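PDB 1R5M: SIR4-interacting protein SIF2 from Saccharomyces cerevisiae, which acts as a transcription corepressor subunit of the Set3C complex and antagonizes telomeric silencing in yeast. Local coordinates for residues Val43-Ile48 / Gly418-Ile423; Leu94-Ala99 / Glu131-Asn136; Ile165-Glu170 / Val210-Val215; Ile292-Trp297 / Ile304-Asp309. All blocks are in the same frame, centred on the assembly; numbering follows the deposited sequence.

All four contacts belong to one WD40 beta-propeller whose eight repeats follow one another around a ring. Contact 1 joins the first and last strands of the modelled domain, so contacts 2, 3 and 4 lie within the loop it closes and come in that order along the sequence. Contacts 2 and 3 bridge neighbouring blades and touch each other, with Leu132 CD1 3.6 Å from Ser166 OG. Contact 4 stays inside one blade, pairing strands 292-298 and 302-307. The centres of contacts 2 and 4 are about 31 Å apart, across the ring, and those of contacts 1 and 3 about 28 Å. Ring closure, blade-to-blade packing and in-blade pairing probably together hold the propeller closed.

Contact 1. Residues Val43-Ile48 / Gly418-Ile423; sequences VKLDNI and GSVVAI
Val43 and Val420 form an antiparallel hydrogen-bonded pair: Val420 N donates to Val43 O at 2.9 Å in a nearly straight bond (173°), and Val43 N returns a longer one to Val420 O at 3.3 Å. Past Lys44 the backbone bonds continue, with Leu45 N on Gly418 O at 3.0 Å and Gly418 N on Asp46 O at 3.0 Å. A water takes a hydrogen bond from Lys44 NZ and gives one to Gly418 O, while the same ammonium also makes a salt bridge to Glu417. On the face that carries both valines, Val43 CB sits 3.9 Å from Val420 CB. CG1 of Val420 stands anti to the backbone N (chi1 176°), which leaves CG2 to turn to Leu45, whose CD1 meets it at 3.9 Å. Gly418 CA lies against Ile48 CG1 at 4.2 Å. This is the propeller's "Velcro" closure, in which the N-terminal strand 37-44 completes the last blade beside the C-terminal strand 419-422. Strand 408-413 pairs with the other side of 419-422, and from the adjoining blade Ile75 touches both valines while Trp86 and Leu88 pack against Val43.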
loop_
_atom_site.group_PDB
_atom_site.type_symbol
_atom_site.label_atom_id
_atom_site.label_comp_id
_atom_site.label_asym_id
_atom_site.label_seq_id
_atom_site.Cartn_x
_atom_site.Cartn_y
_atom_site.Cartn_z
ATOM N N VAL A 43 17.201 9.595 10.178
ATOM C CA VAL A 43 18.006 9.452 8.966
ATOM C C VAL A 43 17.456 10.321 7.843
ATOM O O VAL A 43 16.253 10.333 7.580
ATOM C CB VAL A 43 18.060 7.985 8.462
ATOM C CG1 VAL A 43 18.847 7.915 7.156
ATOM C CG2 VAL A 43 18.715 7.091 9.507
ATOM N N LYS A 44 18.342 11.070 7.199
ATOM C CA LYS A 44 17.955 11.915 6.083
ATOM C C LYS A 44 18.252 11.138 4.805
ATOM O O LYS A 44 19.363 10.644 4.617
ATOM C CB LYS A 44 18.751 13.221 6.093
ATOM C CG LYS A 44 18.632 14.022 4.806
ATOM C CD LYS A 44 19.406 15.331 4.881
ATOM C CE LYS A 44 18.711 16.326 5.794
ATOM N NZ LYS A 44 17.326 16.632 5.321
ATOM N N LEU A 45 17.252 11.016 3.940
ATOM C CA LEU A 45 17.421 10.299 2.677
ATOM C C LEU A 45 17.472 11.299 1.538
ATOM O O LEU A 45 17.246 12.491 1.738
ATOM C CB LEU A 45 16.229 9.372 2.430
ATOM C CG LEU A 45 15.883 8.342 3.503
ATOM C CD1 LEU A 45 14.570 7.659 3.149
ATOM C CD2 LEU A 45 17.011 7.328 3.615
ATOM N N ASP A 46 17.794 10.819 0.342
ATOM C CA ASP A 46 17.759 11.687 -0.821
ATOM C C ASP A 46 16.263 11.708 -1.102
ATOM O O ASP A 46 15.491 11.069 -0.379
ATOM C CB ASP A 46 18.483 11.061 -2.018
ATOM C CG ASP A 46 19.986 11.046 -1.849
ATOM O OD1 ASP A 46 20.529 12.048 -1.343
ATOM O OD2 ASP A 46 20.619 10.040 -2.235
ATOM N N ASN A 47 15.839 12.428 -2.130
ATOM C CA ASN A 47 14.419 12.437 -2.449
ATOM C C ASN A 47 14.004 11.026 -2.834
ATOM O O ASN A 47 14.742 10.321 -3.521
ATOM C CB ASN A 47 14.119 13.380 -3.613
ATOM C CG ASN A 47 12.735 13.156 -4.200
ATOM O OD1 ASN A 47 12.572 12.418 -5.175
ATOM N ND2 ASN A 47 11.725 13.776 -3.594
ATOM N N ILE A 48 12.832 10.610 -2.373
ATOM C CA ILE A 48 12.321 9.291 -2.719
ATOM C C ILE A 48 10.878 9.441 -3.171
ATOM O O ILE A 48 10.168 10.345 -2.733
ATOM C CB ILE A 48 12.384 8.292 -1.534
ATOM C CG1 ILE A 48 11.531 8.789 -0.364
ATOM C CG2 ILE A 48 13.834 8.082 -1.110
ATOM C CD1 ILE A 48 11.311 7.732 0.704
ATOM N N GLY A 418 13.787 12.610 1.491
ATOM C CA GLY A 418 12.956 11.714 2.271
ATOM C C GLY A 418 13.437 11.752 3.707
ATOM O O GLY A 418 14.510 12.286 4.002
ATOM N N SER A 419 12.661 11.169 4.608
ATOM C CA SER A 419 13.023 11.177 6.015
ATOM C C SER A 419 12.611 9.901 6.733
ATOM O O SER A 419 11.500 9.411 6.546
ATOM C CB SER A 419 12.359 12.382 6.696
ATOM O OG SER A 419 12.618 12.410 8.087
ATOM N N VAL A 420 13.515 9.353 7.538
ATOM C CA VAL A 420 13.188 8.178 8.333
ATOM C C VAL A 420 13.023 8.723 9.744
ATOM O O VAL A 420 13.921 9.385 10.269
ATOM C CB VAL A 420 14.311 7.120 8.317
ATOM C CG1 VAL A 420 13.943 5.963 9.239
ATOM C CG2 VAL A 420 14.517 6.608 6.895
ATOM N N VAL A 421 11.870 8.464 10.345
ATOM C CA VAL A 421 11.589 8.950 11.689
ATOM C C VAL A 421 11.460 7.805 12.677
ATOM O O VAL A 421 11.018 6.711 12.326
ATOM C CB VAL A 421 10.286 9.779 11.715
ATOM C CG1 VAL A 421 10.395 10.939 10.732
ATOM C CG2 VAL A 421 9.097 8.902 11.367
ATOM N N ALA A 422 11.855 8.055 13.919
ATOM C CA ALA A 422 11.772 7.035 14.953
ATOM C C ALA A 422 10.414 7.102 15.638
ATOM O O ALA A 422 9.918 8.186 15.938
ATOM C CB ALA A 422 12.879 7.240 15.980
ATOM N N ILE A 423 9.816 5.939 15.874
ATOM C CA ILE A 423 8.524 5.870 16.542
ATOM C C ILE A 423 8.760 5.228 17.907
ATOM O O ILE A 423 9.061 4.038 17.996
ATOM C CB ILE A 423 7.519 5.003 15.751
ATOM C CG1 ILE A 423 7.474 5.442 14.282
ATOM C CG2 ILE A 423 6.144 5.105 16.386
ATOM C CD1 ILE A 423 7.036 6.881 14.063
HETATM O O HOH W 1 15.174 14.586 5.473
#

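Contact 2. Residues Leu94-Ala99 / Glu131-Asn136; sequences LRHPFA and ELRLWN. With SO4 (sulfate ion), chain B.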
loop_
_atom_site.group_PDB
_atom_site.type_symbol
_atom_site.label_atom_id
_atom_site.label_comp_id
_atom_site.label_asym_id
_atom_site.label_seq_id
_atom_site.Cartn_x
_atom_site.Cartn_y
_atom_site.Cartn_z
ATOM N N LEU A 94 19.176 -0.730 -7.708
ATOM C CA LEU A 94 18.289 -1.519 -8.558
ATOM C C LEU A 94 17.907 -0.595 -9.709
ATOM O O LEU A 94 16.881 0.087 -9.665
ATOM C CB LEU A 94 17.048 -1.938 -7.766
ATOM C CG LEU A 94 17.292 -2.482 -6.351
ATOM C CD1 LEU A 94 15.957 -2.879 -5.742
ATOM C CD2 LEU A 94 18.244 -3.681 -6.382
ATOM N N ARG A 95 18.740 -0.580 -10.742
ATOM C CA ARG A 95 18.523 0.309 -11.873
ATOM C C ARG A 95 17.777 -0.289 -13.060
ATOM O O ARG A 95 17.938 -1.467 -13.385
ATOM C CB ARG A 95 19.880 0.857 -12.334
ATOM C CG ARG A 95 19.812 2.139 -13.151
ATOM C CD ARG A 95 21.216 2.688 -13.402
ATOM N NE ARG A 95 21.943 2.966 -12.161
ATOM C CZ ARG A 95 21.833 4.087 -11.452
ATOM N NH1 ARG A 95 21.023 5.057 -11.852
ATOM N NH2 ARG A 95 22.540 4.242 -10.340
ATOM N N HIS A 96 16.942 0.538 -13.687
ATOM C CA HIS A 96 16.185 0.146 -14.874
ATOM C C HIS A 96 16.744 0.969 -16.031
ATOM O O HIS A 96 16.935 2.175 -15.905
ATOM C CB HIS A 96 14.699 0.490 -14.726
ATOM C CG HIS A 96 13.949 -0.395 -13.781
ATOM N ND1 HIS A 96 12.967 -1.265 -14.200
ATOM C CD2 HIS A 96 13.997 -0.504 -12.431
ATOM C CE1 HIS A 96 12.436 -1.868 -13.151
ATOM N NE2 HIS A 96 13.043 -1.423 -12.066
ATOM N N PRO A 97 17.030 0.331 -17.169
ATOM C CA PRO A 97 17.557 1.111 -18.291
ATOM C C PRO A 97 16.439 1.972 -18.875
ATOM O O PRO A 97 15.262 1.679 -18.674
ATOM C CB PRO A 97 18.019 0.031 -19.266
ATOM C CG PRO A 97 17.023 -1.069 -19.025
ATOM C CD PRO A 97 16.928 -1.097 -17.511
ATOM N N PHE A 98 16.791 3.050 -19.565
ATOM C CA PHE A 98 15.765 3.866 -20.189
ATOM C C PHE A 98 15.405 3.132 -21.473
ATOM O O PHE A 98 16.262 2.486 -22.075
ATOM C CB PHE A 98 16.280 5.272 -20.494
ATOM C CG PHE A 98 16.408 6.140 -19.274
ATOM C CD1 PHE A 98 17.545 6.086 -18.479
ATOM C CD2 PHE A 98 15.374 6.994 -18.907
ATOM C CE1 PHE A 98 17.653 6.871 -17.332
ATOM C CE2 PHE A 98 15.473 7.782 -17.762
ATOM C CZ PHE A 98 16.615 7.718 -16.975
ATOM N N ALA A 99 14.144 3.222 -21.877
ATOM C CA ALA A 99 13.675 2.535 -23.074
ATOM C C ALA A 99 14.394 2.980 -24.335
ATOM O O ALA A 99 14.832 4.127 -24.449
ATOM C CB ALA A 99 12.177 2.741 -23.235
ATOM N N GLU A 131 8.057 -1.415 -17.269
ATOM C CA GLU A 131 8.937 -2.534 -16.971
ATOM C C GLU A 131 8.983 -2.916 -15.500
ATOM O O GLU A 131 8.947 -2.062 -14.615
ATOM C CB GLU A 131 10.361 -2.224 -17.431
ATOM C CG GLU A 131 11.331 -3.387 -17.250
ATOM C CD GLU A 131 12.761 -3.001 -17.552
ATOM O OE1 GLU A 131 13.304 -2.135 -16.836
ATOM O OE2 GLU A 131 13.344 -3.560 -18.506
ATOM N N LEU A 132 9.076 -4.218 -15.252
ATOM C CA LEU A 132 9.193 -4.748 -13.903
ATOM C C LEU A 132 10.509 -5.516 -13.844
ATOM O O LEU A 132 10.892 -6.171 -14.817
ATOM C CB LEU A 132 8.054 -5.726 -13.596
ATOM C CG LEU A 132 6.614 -5.215 -13.568
ATOM C CD1 LEU A 132 5.664 -6.412 -13.587
ATOM C CD2 LEU A 132 6.383 -4.364 -12.329
ATOM N N ARG A 133 11.211 -5.413 -12.722
ATOM C CA ARG A 133 12.446 -6.161 -12.518
ATOM C C ARG A 133 12.348 -6.845 -11.165
ATOM O O ARG A 133 11.777 -6.292 -10.215
ATOM C CB ARG A 133 13.679 -5.253 -12.593
ATOM C CG ARG A 133 14.006 -4.881 -14.030
ATOM C CD ARG A 133 15.227 -3.989 -14.215
ATOM N NE ARG A 133 15.361 -3.758 -15.650
ATOM C CZ ARG A 133 16.323 -4.260 -16.417
ATOM N NH1 ARG A 133 17.288 -5.010 -15.900
ATOM N NH2 ARG A 133 16.264 -4.083 -17.728
ATOM N N LEU A 134 12.877 -8.065 -11.102
ATOM C CA LEU A 134 12.857 -8.883 -9.897
ATOM C C LEU A 134 14.272 -8.978 -9.354
ATOM O O LEU A 134 15.204 -9.293 -10.097
ATOM C CB LEU A 134 12.337 -10.282 -10.238
ATOM C CG LEU A 134 12.333 -11.312 -9.113
ATOM C CD1 LEU A 134 11.314 -10.911 -8.050
ATOM C CD2 LEU A 134 11.998 -12.676 -9.681
ATOM N N TRP A 135 14.424 -8.723 -8.059
ATOM C CA TRP A 135 15.739 -8.738 -7.423
ATOM C C TRP A 135 15.765 -9.532 -6.123
ATOM O O TRP A 135 14.736 -9.721 -5.477
ATOM C CB TRP A 135 16.182 -7.308 -7.084
ATOM C CG TRP A 135 15.834 -6.259 -8.103
ATOM C CD1 TRP A 135 14.610 -5.676 -8.306
ATOM C CD2 TRP A 135 16.728 -5.646 -9.037
ATOM N NE1 TRP A 135 14.693 -4.737 -9.307
ATOM C CE2 TRP A 135 15.982 -4.698 -9.774
ATOM C CE3 TRP A 135 18.091 -5.805 -9.322
ATOM C CZ2 TRP A 135 16.553 -3.912 -10.778
ATOM C CZ3 TRP A 135 18.660 -5.023 -10.322
ATOM C CH2 TRP A 135 17.890 -4.088 -11.037
ATOM N N ASN A 136 16.955 -9.984 -5.737
ATOM C CA ASN A 136 17.116 -10.687 -4.473
ATOM C C ASN A 136 17.361 -9.590 -3.432
ATOM O O ASN A 136 17.756 -8.480 -3.785
ATOM C CB ASN A 136 18.309 -11.646 -4.525
ATOM C CG ASN A 136 18.616 -12.266 -3.171
ATOM O OD1 ASN A 136 19.545 -11.843 -2.469
ATOM N ND2 ASN A 136 17.827 -13.261 -2.787
HETATM S S SO4 B . 21.765 7.908 -9.419
HETATM O O1 SO4 B . 20.969 7.715 -10.645
HETATM O O2 SO4 B . 22.514 9.176 -9.516
HETATM O O3 SO4 B . 20.867 7.950 -8.249
HETATM O O4 SO4 B . 22.716 6.792 -9.257
HETATM O O HOH W 2 13.120 0.193 -18.302
#
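His96 and Arg133 both give a hydrogen bond to a single carboxylate oxygen, Glu131 OE1, while the arginine's own CD lies over the imidazole. The cluster resembles the Trp-Ser/Thr-His-Asp hydrogen-bond network of WD40 blades, with Glu131 apparently in the acid's role: Thr125 OG1 is bonded to both His96 NE2 and Trp135 NE1. His96 ND1 reaches OE1 at 2.8 Å on the anti side of the carboxylate, the bond bent to 143°. Arg133 NE meets OE1 at 2.9 Å from above the carboxylate plane, nearly straight at 176°, and its NH2 takes OE2, making a side-on salt bridge. Three donors on one carboxylate should help keep its charge and fix its rotation. Extended from CG to NE, the arginine lays CD over one face of the imidazole, 3.7 Å from the centroid, and its guanidinium turns a face to Pro97 CD. The indole of Trp135 has Leu94 CB over its six-membered ring in a CH-pi contact, 3.7 Å from the centroid, with Leu94 CD2 against the same side. Strand 86-95 is thereby packed on strand 132-136 of the next blade. Arg95 points away from strand 132-136, its NH1 and NH2 bonded to O1 and O4 of a sulfate probably from the crystallisation solution; Asn67 and Arg71 bind it too, and NH2 also pairs with Glu93. In the plane of the indole, Arg95 O lies at its edge, 3.5 Å from Trp135 CH2.

Contact 3. Residues Ile165-Glu170 / Val210-Val215; sequences ISMDVE and VDVEWV
Ile165 holds CG1 anti to its carbonyl carbon (chi1 -62°) and runs on extended, which carries CD1 over the face of Trp214. Met167 has CG anti to the backbone N (chi1 -174°) and bends at its last torsion, so that CE ends on the backbone of residues 210-211. The CD1 methyl of Ile165 stands 3.5 Å from the centroid of the indole's five-membered ring in a CH-pi contact, and Ile165 CG1 lies against Trp214 CZ2, in the six-membered ring, at 3.5 Å. Its other branch, CG2, meets Val212 CG2 at 3.8 Å. Val212 fits between two partners, its CG1 touching Met167 SD, also at 3.8 Å. This is a seam between adjoining propeller blades: strand 163-168 faces the chain leading into strand 213-216, where the next sheet begins. No hydrogen bond crosses between the two segments; the neighbouring Lys156 makes salt bridges to Asp211 and Glu213, and its carbonyl receives Trp214 NE1. With an alanine at Trp214, Ile165 CD1 would probably face a gap where the indole had been and the Lys156 carbonyl would lose that donor. At the far end Met167 CE is 3.4 Å from Asp211 N, a buried amide with no hydrogen-bond partner in the model. Asp211 OD1 takes the next amide, Val212 N, at 3.0 Å, from above the carboxylate plane, and OD2 accepts from Leu253 N, as Glu213 OE2 does from Phe255 N.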
loop_
_atom_site.group_PDB
_atom_site.type_symbol
_atom_site.label_atom_id
_atom_site.label_comp_id
_atom_site.label_asym_id
_atom_site.label_seq_id
_atom_site.Cartn_x
_atom_site.Cartn_y
_atom_site.Cartn_z
ATOM N N ILE A 165 0.794 -10.466 -9.375
ATOM C CA ILE A 165 -0.205 -9.815 -10.209
ATOM C C ILE A 165 0.299 -8.386 -10.272
ATOM O O ILE A 165 0.664 -7.813 -9.244
ATOM C CB ILE A 165 -1.593 -9.772 -9.560
ATOM C CG1 ILE A 165 -2.112 -11.183 -9.323
ATOM C CG2 ILE A 165 -2.555 -8.992 -10.453
ATOM C CD1 ILE A 165 -3.236 -11.222 -8.327
ATOM N N SER A 166 0.349 -7.816 -11.467
ATOM C CA SER A 166 0.793 -6.435 -11.609
ATOM C C SER A 166 -0.252 -5.685 -12.415
ATOM O O SER A 166 -0.876 -6.246 -13.314
ATOM C CB SER A 166 2.155 -6.362 -12.312
ATOM O OG SER A 166 2.121 -6.992 -13.581
ATOM N N MET A 167 -0.463 -4.422 -12.072
ATOM C CA MET A 167 -1.434 -3.612 -12.791
ATOM C C MET A 167 -0.858 -2.229 -13.018
ATOM O O MET A 167 -0.169 -1.689 -12.151
ATOM C CB MET A 167 -2.746 -3.503 -12.005
ATOM C CG MET A 167 -3.855 -2.788 -12.778
ATOM S SD MET A 167 -5.460 -2.889 -11.966
ATOM C CE MET A 167 -5.141 -1.829 -10.594
ATOM N N ASP A 168 -1.118 -1.668 -14.195
ATOM C CA ASP A 168 -0.630 -0.331 -14.505
ATOM C C ASP A 168 -1.772 0.683 -14.497
ATOM O O ASP A 168 -2.932 0.324 -14.274
ATOM C CB ASP A 168 0.126 -0.302 -15.851
ATOM C CG ASP A 168 -0.729 -0.719 -17.040
ATOM O OD1 ASP A 168 -1.914 -0.327 -17.114
ATOM O OD2 ASP A 168 -0.195 -1.429 -17.923
ATOM N N VAL A 169 -1.435 1.949 -14.728
ATOM C CA VAL A 169 -2.421 3.024 -14.720
ATOM C C VAL A 169 -3.538 2.877 -15.746
ATOM O O VAL A 169 -4.631 3.412 -15.552
ATOM C CB VAL A 169 -1.755 4.404 -14.923
ATOM C CG1 VAL A 169 -0.825 4.707 -13.767
ATOM C CG2 VAL A 169 -1.000 4.432 -16.229
ATOM N N GLU A 170 -3.270 2.165 -16.837
ATOM C CA GLU A 170 -4.282 1.965 -17.869
ATOM C C GLU A 170 -5.111 0.726 -17.550
ATOM O O GLU A 170 -5.904 0.261 -18.366
ATOM C CB GLU A 170 -3.617 1.814 -19.240
ATOM C CG GLU A 170 -2.861 3.052 -19.697
ATOM C CD GLU A 170 -3.735 4.293 -19.716
ATOM O OE1 GLU A 170 -4.865 4.215 -20.240
ATOM O OE2 GLU A 170 -3.290 5.348 -19.214
ATOM N N VAL A 210 -6.986 1.240 -8.599
ATOM C CA VAL A 210 -5.535 1.200 -8.482
ATOM C C VAL A 210 -4.984 0.120 -7.555
ATOM O O VAL A 210 -3.882 0.259 -7.025
ATOM C CB VAL A 210 -5.004 2.565 -8.003
ATOM C CG1 VAL A 210 -5.298 3.636 -9.049
ATOM C CG2 VAL A 210 -5.660 2.941 -6.677
ATOM N N ASP A 211 -5.741 -0.950 -7.349
ATOM C CA ASP A 211 -5.268 -2.027 -6.482
ATOM C C ASP A 211 -5.764 -3.373 -7.000
ATOM O O ASP A 211 -6.732 -3.440 -7.757
ATOM C CB ASP A 211 -5.772 -1.806 -5.046
ATOM C CG ASP A 211 -4.835 -2.382 -3.990
ATOM O OD1 ASP A 211 -3.793 -2.966 -4.361
ATOM O OD2 ASP A 211 -5.140 -2.238 -2.783
ATOM N N VAL A 212 -5.063 -4.434 -6.604
ATOM C CA VAL A 212 -5.411 -5.814 -6.947
ATOM C C VAL A 212 -5.088 -6.609 -5.680
ATOM O O VAL A 212 -4.436 -6.088 -4.778
ATOM C CB VAL A 212 -4.571 -6.363 -8.125
ATOM C CG1 VAL A 212 -4.845 -5.552 -9.389
ATOM C CG2 VAL A 212 -3.095 -6.333 -7.773
ATOM N N GLU A 213 -5.521 -7.862 -5.598
ATOM C CA GLU A 213 -5.258 -8.627 -4.383
ATOM C C GLU A 213 -5.454 -10.128 -4.551
ATOM O O GLU A 213 -6.324 -10.566 -5.299
ATOM C CB GLU A 213 -6.177 -8.116 -3.256
ATOM C CG GLU A 213 -6.062 -8.864 -1.930
ATOM C CD GLU A 213 -4.774 -8.556 -1.183
ATOM O OE1 GLU A 213 -3.746 -8.305 -1.849
ATOM O OE2 GLU A 213 -4.781 -8.578 0.066
ATOM N N TRP A 214 -4.633 -10.911 -3.858
ATOM C CA TRP A 214 -4.757 -12.366 -3.897
ATOM C C TRP A 214 -5.745 -12.751 -2.803
ATOM O O TRP A 214 -5.691 -12.205 -1.700
ATOM C CB TRP A 214 -3.414 -13.049 -3.610
ATOM C CG TRP A 214 -2.434 -12.966 -4.731
ATOM C CD1 TRP A 214 -1.513 -11.983 -4.945
ATOM C CD2 TRP A 214 -2.299 -13.890 -5.816
ATOM N NE1 TRP A 214 -0.811 -12.237 -6.101
ATOM C CE2 TRP A 214 -1.274 -13.402 -6.655
ATOM C CE3 TRP A 214 -2.946 -15.086 -6.160
ATOM C CZ2 TRP A 214 -0.879 -14.069 -7.824
ATOM C CZ3 TRP A 214 -2.552 -15.751 -7.323
ATOM C CH2 TRP A 214 -1.529 -15.238 -8.140
ATOM N N VAL A 215 -6.639 -13.690 -3.097
ATOM C CA VAL A 215 -7.615 -14.121 -2.097
ATOM C C VAL A 215 -7.473 -15.602 -1.772
ATOM O O VAL A 215 -8.266 -16.165 -1.013
ATOM C CB VAL A 215 -9.063 -13.818 -2.550
ATOM C CG1 VAL A 215 -9.239 -12.321 -2.722
ATOM C CG2 VAL A 215 -9.382 -14.546 -3.845
#

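Contact 4. Residues Ile292-Trp297 / Ile304-Asp309; sequences IVSASW and ISCSMD
A beta hairpin opens the blade of the sixth WD repeat, its strands 292-298 and 302-307 running antiparallel, and a classic bulge interrupts it where Val293 and Ser294 both face Cys306. Val293 N donates to Cys306 O at 3.0 Å, and Cys306 N to Ser294 O, also at 3.0 Å. Beyond the bulge the pairing is regular: Ser296 and Ile304 exchange two bonds, the shorter from Ile304 N to Ser296 O at 2.8 Å. With CG1 anti to its carbonyl carbon (chi1 -59°) and CG2 between the backbone N and that carbon, Val293 lays CG2 against Cys306 SG at 3.7 Å, while CG1 crosses Met308 at about a right angle, 3.8 Å from its CG. Ser294 CB reaches the same sulfur from the neighbouring position. A glycine in place of Val293 would probably leave one flank of Cys306 SG and CG of Met308 without their packing partner, and free the bulge backbone to flex. On the face with Ile292 and Ala295, Ser305 OG bonds to His288 NE2 and Trp315 NE1. ND1 of His288 bonds to Asp309 OD2, completing the Trp-Ser-His-Asp hydrogen-bond tetrad characteristic of WD40 blades.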
loop_
_atom_site.group_PDB
_atom_site.type_symbol
_atom_site.label_atom_id
_atom_site.label_comp_id
_atom_site.label_asym_id
_atom_site.label_seq_id
_atom_site.Cartn_x
_atom_site.Cartn_y
_atom_site.Cartn_z
ATOM N N ILE A 292 -11.873 7.431 -0.578
ATOM C CA ILE A 292 -11.066 6.764 0.432
ATOM C C ILE A 292 -9.715 6.466 -0.208
ATOM O O ILE A 292 -9.641 5.795 -1.240
ATOM C CB ILE A 292 -11.745 5.462 0.901
ATOM C CG1 ILE A 292 -13.024 5.810 1.671
ATOM C CG2 ILE A 292 -10.791 4.655 1.771
ATOM C CD1 ILE A 292 -13.847 4.618 2.100
ATOM N N VAL A 293 -8.645 6.961 0.403
ATOM C CA VAL A 293 -7.309 6.771 -0.148
ATOM C C VAL A 293 -6.590 5.516 0.330
ATOM O O VAL A 293 -5.779 4.950 -0.404
ATOM C CB VAL A 293 -6.419 8.006 0.129
ATOM C CG1 VAL A 293 -7.049 9.241 -0.502
ATOM C CG2 VAL A 293 -6.242 8.208 1.624
ATOM N N SER A 294 -6.887 5.075 1.549
ATOM C CA SER A 294 -6.254 3.878 2.096
ATOM C C SER A 294 -7.187 3.209 3.095
ATOM O O SER A 294 -8.022 3.869 3.710
ATOM C CB SER A 294 -4.949 4.229 2.825
ATOM O OG SER A 294 -4.076 5.007 2.021
ATOM N N ALA A 295 -7.041 1.896 3.250
ATOM C CA ALA A 295 -7.836 1.132 4.205
ATOM C C ALA A 295 -7.084 -0.144 4.553
ATOM O O ALA A 295 -6.395 -0.720 3.708
ATOM C CB ALA A 295 -9.206 0.796 3.622
ATOM N N SER A 296 -7.221 -0.580 5.800
ATOM C CA SER A 296 -6.539 -1.776 6.278
ATOM C C SER A 296 -7.369 -2.541 7.286
ATOM O O SER A 296 -8.272 -1.997 7.924
ATOM C CB SER A 296 -5.225 -1.408 6.985
ATOM O OG SER A 296 -4.303 -0.765 6.131
ATOM N N TRP A 297 -7.036 -3.816 7.436
ATOM C CA TRP A 297 -7.679 -4.643 8.431
ATOM C C TRP A 297 -7.007 -4.307 9.751
ATOM O O TRP A 297 -5.810 -4.013 9.793
ATOM C CB TRP A 297 -7.454 -6.131 8.141
ATOM C CG TRP A 297 -8.361 -6.675 7.114
ATOM C CD1 TRP A 297 -8.094 -6.854 5.788
ATOM C CD2 TRP A 297 -9.717 -7.071 7.311
ATOM N NE1 TRP A 297 -9.207 -7.338 5.145
ATOM C CE2 TRP A 297 -10.220 -7.480 6.057
ATOM C CE3 TRP A 297 -10.560 -7.119 8.429
ATOM C CZ2 TRP A 297 -11.532 -7.931 5.888
ATOM C CZ3 TRP A 297 -11.867 -7.569 8.263
ATOM C CH2 TRP A 297 -12.340 -7.969 6.998
ATOM N N ILE A 304 -9.978 -0.095 9.169
ATOM C CA ILE A 304 -9.742 1.328 9.351
ATOM C C ILE A 304 -9.501 1.949 7.986
ATOM O O ILE A 304 -8.918 1.323 7.098
ATOM C CB ILE A 304 -8.538 1.563 10.306
ATOM C CG1 ILE A 304 -8.420 3.048 10.653
ATOM C CG2 ILE A 304 -7.249 1.042 9.678
ATOM C CD1 ILE A 304 -7.478 3.316 11.820
ATOM N N SER A 305 -9.977 3.175 7.814
ATOM C CA SER A 305 -9.828 3.866 6.545
ATOM C C SER A 305 -9.523 5.340 6.739
ATOM O O SER A 305 -9.787 5.903 7.800
ATOM C CB SER A 305 -11.119 3.731 5.730
ATOM O OG SER A 305 -12.236 4.216 6.466
ATOM N N CYS A 306 -8.935 5.955 5.720
ATOM C CA CYS A 306 -8.672 7.387 5.762
ATOM C C CYS A 306 -9.071 7.935 4.401
ATOM O O CYS A 306 -9.077 7.214 3.394
ATOM C CB CYS A 306 -7.220 7.710 6.136
ATOM S SG CYS A 306 -5.947 6.977 5.135
ATOM N N SER A 307 -9.404 9.216 4.365
ATOM C CA SER A 307 -9.930 9.798 3.147
ATOM C C SER A 307 -9.498 11.219 2.840
ATOM O O SER A 307 -8.873 11.894 3.658
ATOM C CB SER A 307 -11.462 9.726 3.246
ATOM O OG SER A 307 -12.129 10.608 2.365
ATOM N N MET A 308 -9.838 11.657 1.634
ATOM C CA MET A 308 -9.530 13.010 1.214
ATOM C C MET A 308 -10.369 13.976 2.048
ATOM O O MET A 308 -10.134 15.184 2.025
ATOM C CB MET A 308 -9.833 13.187 -0.274
ATOM C CG MET A 308 -8.805 12.548 -1.193
ATOM S SD MET A 308 -7.185 13.354 -1.099
ATOM C CE MET A 308 -7.437 14.775 -2.178
ATOM N N ASP A 309 -11.344 13.446 2.788
ATOM C CA ASP A 309 -12.177 14.294 3.635
ATOM C C ASP A 309 -11.466 14.641 4.941
ATOM O O ASP A 309 -12.033 15.303 5.813
ATOM C CB ASP A 309 -13.547 13.643 3.928
ATOM C CG ASP A 309 -13.451 12.358 4.744
ATOM O OD1 ASP A 309 -12.403 12.086 5.362
ATOM O OD2 ASP A 309 -14.460 11.618 4.779
#